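Local coordinates for Mannose/sialic acid-binding lectin (Polygonatum cyrtonema, PDB 3A0C), which is an anti-HIV bulb-type lectin of the beta-prism II fold that probably binds mannose-type carbohydrates, at residues I25-G28 / F32-Y35; L63-Q68 / V72-K77. One frame throughout, in Å; residues are numbered along the deposited sequence.

Interaction 1. Residues I25-G28 / F32-Y35; sequences IMQG and FVLY. Unlike the reference sequence in segment 25-28: Gln27 (reference Pro).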
loop_
_atom_site.group_PDB
_atom_site.type_symbol
_atom_site.label_atom_id
_atom_site.label_comp_id
_atom_site.label_asym_id
_atom_site.label_seq_id
_atom_site.Cartn_x
_atom_site.Cartn_y
_atom_site.Cartn_z
ATOM N N ILE A 25 0.520 1.501 15.036
ATOM C CA ILE A 25 -0.202 2.578 15.696
ATOM C C ILE A 25 0.564 3.841 16.097
ATOM O O ILE A 25 1.727 3.796 16.510
ATOM C CB ILE A 25 -0.933 2.028 16.955
ATOM C CG1 ILE A 25 -1.741 3.139 17.630
ATOM C CG2 ILE A 25 0.069 1.474 17.940
ATOM C CD1 ILE A 25 -2.650 2.650 18.730
ATOM N N MET A 26 -0.111 4.980 15.950
ATOM C CA MET A 26 0.440 6.276 16.329
ATOM C C MET A 26 -0.162 6.513 17.709
ATOM O O MET A 26 -1.260 7.043 17.833
ATOM C CB MET A 26 -0.017 7.358 15.351
ATOM C CG MET A 26 0.424 8.771 15.704
ATOM S SD MET A 26 2.210 9.040 15.705
ATOM C CE MET A 26 2.578 8.893 17.478
ATOM N N GLN A 27 0.565 6.105 18.740
ATOM C CA GLN A 27 0.094 6.215 20.115
ATOM C C GLN A 27 -0.011 7.620 20.667
ATOM O O GLN A 27 0.523 8.572 20.103
ATOM C CB GLN A 27 0.993 5.385 21.016
ATOM C CG GLN A 27 0.910 3.902 20.712
ATOM C CD GLN A 27 1.975 3.105 21.414
ATOM O OE1 GLN A 27 1.988 1.880 21.350
ATOM N NE2 GLN A 27 2.893 3.798 22.082
ATOM N N GLY A 28 -0.710 7.734 21.787
ATOM C CA GLY A 28 -0.891 9.025 22.424
ATOM C C GLY A 28 0.351 9.583 23.093
ATOM O O GLY A 28 0.409 10.772 23.398
ATOM N N PHE A 32 5.600 5.855 17.855
ATOM C CA PHE A 32 5.056 5.181 16.682
ATOM C C PHE A 32 5.607 3.761 16.711
ATOM O O PHE A 32 6.787 3.533 16.423
ATOM C CB PHE A 32 5.482 5.910 15.404
ATOM C CG PHE A 32 4.856 5.361 14.162
ATOM C CD1 PHE A 32 3.479 5.198 14.084
ATOM C CD2 PHE A 32 5.641 5.008 13.068
ATOM C CE1 PHE A 32 2.887 4.689 12.938
ATOM C CE2 PHE A 32 5.054 4.494 11.905
ATOM C CZ PHE A 32 3.676 4.335 11.844
ATOM N N VAL A 33 4.748 2.805 17.061
ATOM C CA VAL A 33 5.168 1.418 17.187
ATOM C C VAL A 33 4.363 0.355 16.426
ATOM O O VAL A 33 3.150 0.474 16.222
ATOM C CB VAL A 33 5.256 1.046 18.703
ATOM C CG1 VAL A 33 4.299 1.897 19.503
ATOM C CG2 VAL A 33 4.952 -0.417 18.912
ATOM N N LEU A 34 5.070 -0.690 16.010
ATOM C CA LEU A 34 4.483 -1.809 15.278
ATOM C C LEU A 34 4.239 -2.970 16.231
ATOM O O LEU A 34 5.168 -3.438 16.876
ATOM C CB LEU A 34 5.437 -2.255 14.163
ATOM C CG LEU A 34 5.106 -3.529 13.393
ATOM C CD1 LEU A 34 3.728 -3.441 12.769
ATOM C CD2 LEU A 34 6.151 -3.724 12.322
ATOM N N TYR A 35 2.993 -3.429 16.327
ATOM C CA TYR A 35 2.659 -4.540 17.208
ATOM C C TYR A 35 2.399 -5.836 16.471
ATOM O O TYR A 35 1.793 -5.840 15.400
ATOM C CB TYR A 35 1.430 -4.210 18.039
ATOM C CG TYR A 35 1.721 -3.222 19.134
ATOM C CD1 TYR A 35 2.382 -3.615 20.291
ATOM C CD2 TYR A 35 1.364 -1.884 19.002
ATOM C CE1 TYR A 35 2.688 -2.699 21.301
ATOM C CE2 TYR A 35 1.661 -0.956 20.001
ATOM C CZ TYR A 35 2.330 -1.375 21.148
ATOM O OH TYR A 35 2.679 -0.474 22.124
#
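Gln27, Val33 and Tyr35 meet on one face of a beta hairpin, where sequence and spacing match the Q-x-D-x-N-x-V-x-Y signature of monocot mannose-binding lectins; this is consistent with a sugar pocket on one sheet of the beta-prism II fold. One side-chain hydrogen bond joins the two segments here: Tyr35 OH donates to Gln27 OE1 at 2.6 Å, in the carbonyl plane of the amide. The amide and the phenol ring are nearly coplanar, their planes 30° apart, and OE1 comes in at the ring edge. Beyond CG the Gln27 chain is extended, which carries its amide out to the phenol, while NE2 bonds to Asp29, so both ends of the amide are held and its flip is fixed. Ile25 CG2 reaches the same ring edge, 3.6 Å from Tyr35 CE2. Val33 covers one side of the Gln27-Tyr35 pair, CG1 over the amide and CG2 3.5 Å above the plane of the Tyr35 ring, toward its rim. Its CG1 is 3.0 Å from Gln27 OE1, but with chi1 at an unstaggered 28° this close approach is doubtful.

The backbone pairing that sets the register is antiparallel, with Ile25 N to Val33 O at 3.1 Å and Val33 N to Ile25 O at 3.2 Å. On the other face Met26 and Phe32 form a non-hydrogen-bonded pair and pack on Leu55. Met26 SD makes a Met-aromatic contact, 5.4 Å from the centroid of the Phe32 ring and oblique to it, while Met26 CA touches that ring at its edge.

Interaction 2. Residues L63-Q68 / V72-K77; sequences LVIYDQ and VIWQTK
Ile65 is faced by two residues at once, Ile73 and Trp74, which makes a classic beta bulge in this antiparallel pair. The bonds show it: Ile65 O takes Ile73 N at 2.8 Å, and Trp74 N also points to it, but at 3.5 Å, a weak bond. Ile73 has backbone angles of -80°/-31°, far from extended, and that kink lets two consecutive N-H groups converge on one carbonyl. Beyond the bulge the pairing recovers, as Ile65 N gives Trp74 O a nearly straight bond of 2.7 Å, and Thr76 N binds Leu63 O in the carbonyl plane at 3.0 Å.

Ile65 and Trp74 share a face. CG1 of Ile65, anti to its own carbonyl carbon (chi1 -74°), lies 3.8 Å from Trp74 CE3, and CD1 follows along the same part of the indole. The hairpin 63-66/72-75 forms one edge of a four-stranded sheet of the beta-prism II fold. Its residues Val64 and Tyr66 fall in a variant of the monocot lectin signature that begins with His58. On the face of Val64, Tyr66 and Val72, Val64 CG1 lies over one face of the Tyr66 ring, 3.6 Å above its plane, while Val72 CG2 touches Tyr66 CE1 obliquely. The phenol OH bonds to His58.

At the far end Leu63 CB packs against Thr76 CG2 at 3.6 Å, and both residues touch Trp103 of the second subunit. Leu63 N also reaches Thr76 OG1, a weak bond, whereas that hydroxyl has a stronger partner in Thr78.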
loop_
_atom_site.group_PDB
_atom_site.type_symbol
_atom_site.label_atom_id
_atom_site.label_comp_id
_atom_site.label_asym_id
_atom_site.label_seq_id
_atom_site.Cartn_x
_atom_site.Cartn_y
_atom_site.Cartn_z
ATOM N N LEU A 63 8.554 10.826 5.814
ATOM C CA LEU A 63 7.609 10.416 6.847
ATOM C C LEU A 63 8.023 11.121 8.149
ATOM O O LEU A 63 9.114 10.877 8.676
ATOM C CB LEU A 63 7.667 8.904 7.010
ATOM C CG LEU A 63 6.629 8.301 7.942
ATOM C CD1 LEU A 63 5.223 8.546 7.412
ATOM C CD2 LEU A 63 6.917 6.830 8.051
ATOM N N VAL A 64 7.150 11.982 8.669
ATOM C CA VAL A 64 7.455 12.770 9.860
ATOM C C VAL A 64 6.452 12.669 11.009
ATOM O O VAL A 64 5.250 12.534 10.781
ATOM C CB VAL A 64 7.563 14.263 9.461
ATOM C CG1 VAL A 64 8.080 15.099 10.626
ATOM C CG2 VAL A 64 8.434 14.397 8.218
ATOM N N ILE A 65 6.956 12.726 12.245
ATOM C CA ILE A 65 6.095 12.704 13.427
ATOM C C ILE A 65 6.124 14.134 13.985
ATOM O O ILE A 65 7.188 14.671 14.258
ATOM C CB ILE A 65 6.598 11.718 14.532
ATOM C CG1 ILE A 65 6.331 10.264 14.129
ATOM C CG2 ILE A 65 5.876 11.995 15.860
ATOM C CD1 ILE A 65 6.831 9.248 15.144
ATOM N N TYR A 66 4.954 14.748 14.125
ATOM C CA TYR A 66 4.845 16.110 14.636
ATOM C C TYR A 66 4.074 16.097 15.962
ATOM O O TYR A 66 3.115 15.343 16.112
ATOM C CB TYR A 66 4.069 16.983 13.640
ATOM C CG TYR A 66 4.737 17.269 12.307
ATOM C CD1 TYR A 66 5.729 18.239 12.192
ATOM C CD2 TYR A 66 4.343 16.596 11.153
ATOM C CE1 TYR A 66 6.315 18.535 10.956
ATOM C CE2 TYR A 66 4.922 16.881 9.908
ATOM C CZ TYR A 66 5.909 17.848 9.816
ATOM O OH TYR A 66 6.515 18.097 8.600
ATOM N N ASP A 67 4.469 16.918 16.927
ATOM C CA ASP A 67 3.722 16.942 18.179
ATOM C C ASP A 67 2.521 17.834 17.946
ATOM O O ASP A 67 2.218 18.183 16.815
ATOM C CB ASP A 67 4.560 17.494 19.336
ATOM C CG ASP A 67 4.969 18.941 19.131
ATOM O OD1 ASP A 67 4.334 19.634 18.311
ATOM O OD2 ASP A 67 5.922 19.394 19.797
ATOM N N GLN A 68 1.843 18.226 19.014
ATOM C CA GLN A 68 0.664 19.074 18.882
ATOM C C GLN A 68 1.035 20.506 18.519
ATOM O O GLN A 68 0.186 21.262 18.040
ATOM C CB GLN A 68 -0.145 19.056 20.183
ATOM C CG GLN A 68 -1.639 19.259 19.989
ATOM C CD GLN A 68 -2.437 18.993 21.264
ATOM O OE1 GLN A 68 -2.282 19.688 22.269
ATOM N NE2 GLN A 68 -3.291 17.977 21.223
ATOM N N VAL A 72 9.017 18.878 14.903
ATOM C CA VAL A 72 9.508 17.653 14.257
ATOM C C VAL A 72 10.123 16.726 15.284
ATOM O O VAL A 72 11.288 16.856 15.624
ATOM C CB VAL A 72 10.581 17.950 13.183
ATOM C CG1 VAL A 72 11.099 16.634 12.576
ATOM C CG2 VAL A 72 9.996 18.849 12.105
ATOM N N ILE A 73 9.327 15.787 15.771
ATOM C CA ILE A 73 9.769 14.830 16.783
ATOM C C ILE A 73 10.589 13.667 16.202
ATOM O O ILE A 73 11.487 13.144 16.866
ATOM C CB ILE A 73 8.546 14.236 17.534
ATOM C CG1 ILE A 73 7.774 15.351 18.250
ATOM C CG2 ILE A 73 8.985 13.149 18.489
ATOM C CD1 ILE A 73 8.576 16.173 19.187
ATOM N N TRP A 74 10.289 13.288 14.960
ATOM C CA TRP A 74 10.944 12.159 14.298
ATOM C C TRP A 74 10.678 12.248 12.789
ATOM O O TRP A 74 9.650 12.773 12.368
ATOM C CB TRP A 74 10.355 10.858 14.863
ATOM C CG TRP A 74 10.874 9.566 14.303
ATOM C CD1 TRP A 74 11.879 8.804 14.812
ATOM C CD2 TRP A 74 10.371 8.855 13.157
ATOM N NE1 TRP A 74 12.035 7.661 14.063
ATOM C CE2 TRP A 74 11.123 7.669 13.041
ATOM C CE3 TRP A 74 9.358 9.110 12.220
ATOM C CZ2 TRP A 74 10.896 6.736 12.023
ATOM C CZ3 TRP A 74 9.134 8.186 11.214
ATOM C CH2 TRP A 74 9.900 7.013 11.123
ATOM N N GLN A 75 11.605 11.733 11.985
ATOM C CA GLN A 75 11.462 11.761 10.535
ATOM C C GLN A 75 12.410 10.770 9.885
ATOM O O GLN A 75 13.504 10.526 10.384
ATOM C CB GLN A 75 11.772 13.158 9.988
ATOM C CG GLN A 75 13.223 13.553 10.157
ATOM C CD GLN A 75 13.512 14.941 9.644
ATOM O OE1 GLN A 75 13.263 15.237 8.477
ATOM N NE2 GLN A 75 14.045 15.807 10.513
ATOM N N THR A 76 11.998 10.202 8.760
ATOM C CA THR A 76 12.855 9.247 8.079
ATOM C C THR A 76 13.810 10.050 7.207
ATOM O O THR A 76 14.831 9.537 6.730
ATOM C CB THR A 76 12.036 8.295 7.189
ATOM O OG1 THR A 76 11.466 9.032 6.101
ATOM C CG2 THR A 76 10.921 7.676 7.981
ATOM N N LYS A 77 13.455 11.319 7.015
ATOM C CA LYS A 77 14.228 12.258 6.201
ATOM C C LYS A 77 14.496 11.729 4.784
ATOM O O LYS A 77 15.485 12.068 4.154
ATOM C CB LYS A 77 15.540 12.597 6.908
ATOM C CG LYS A 77 16.326 13.706 6.241
ATOM C CD LYS A 77 17.402 14.255 7.165
ATOM C CE LYS A 77 18.381 15.134 6.402
ATOM N NZ LYS A 77 19.342 15.810 7.315
#

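Overall arrangement
Interactions 1 and 2 are hairpins from two different sheets of the same prism, with centres about 13 Å apart. They touch directly inside the fold, where Phe32 CB lies 3.6 Å from Ile65 CD1. Leu55 connects them as well: Met26 and Phe32 of 25-28/32-35 and Leu63 and Ile65 of 63-68/72-77 all pack on it. Ser44 is a further common neighbour, hydrogen-bonded to Phe32 and in contact with Ile65 and Trp74. The disulfide Cys30-Cys53 ties the turn of interaction 1 to the chain just ahead of strand 54-57. Each hairpin carries a version of the monocot lectin signature, the one at 63-68 a variant in which sugar binding cannot be assumed.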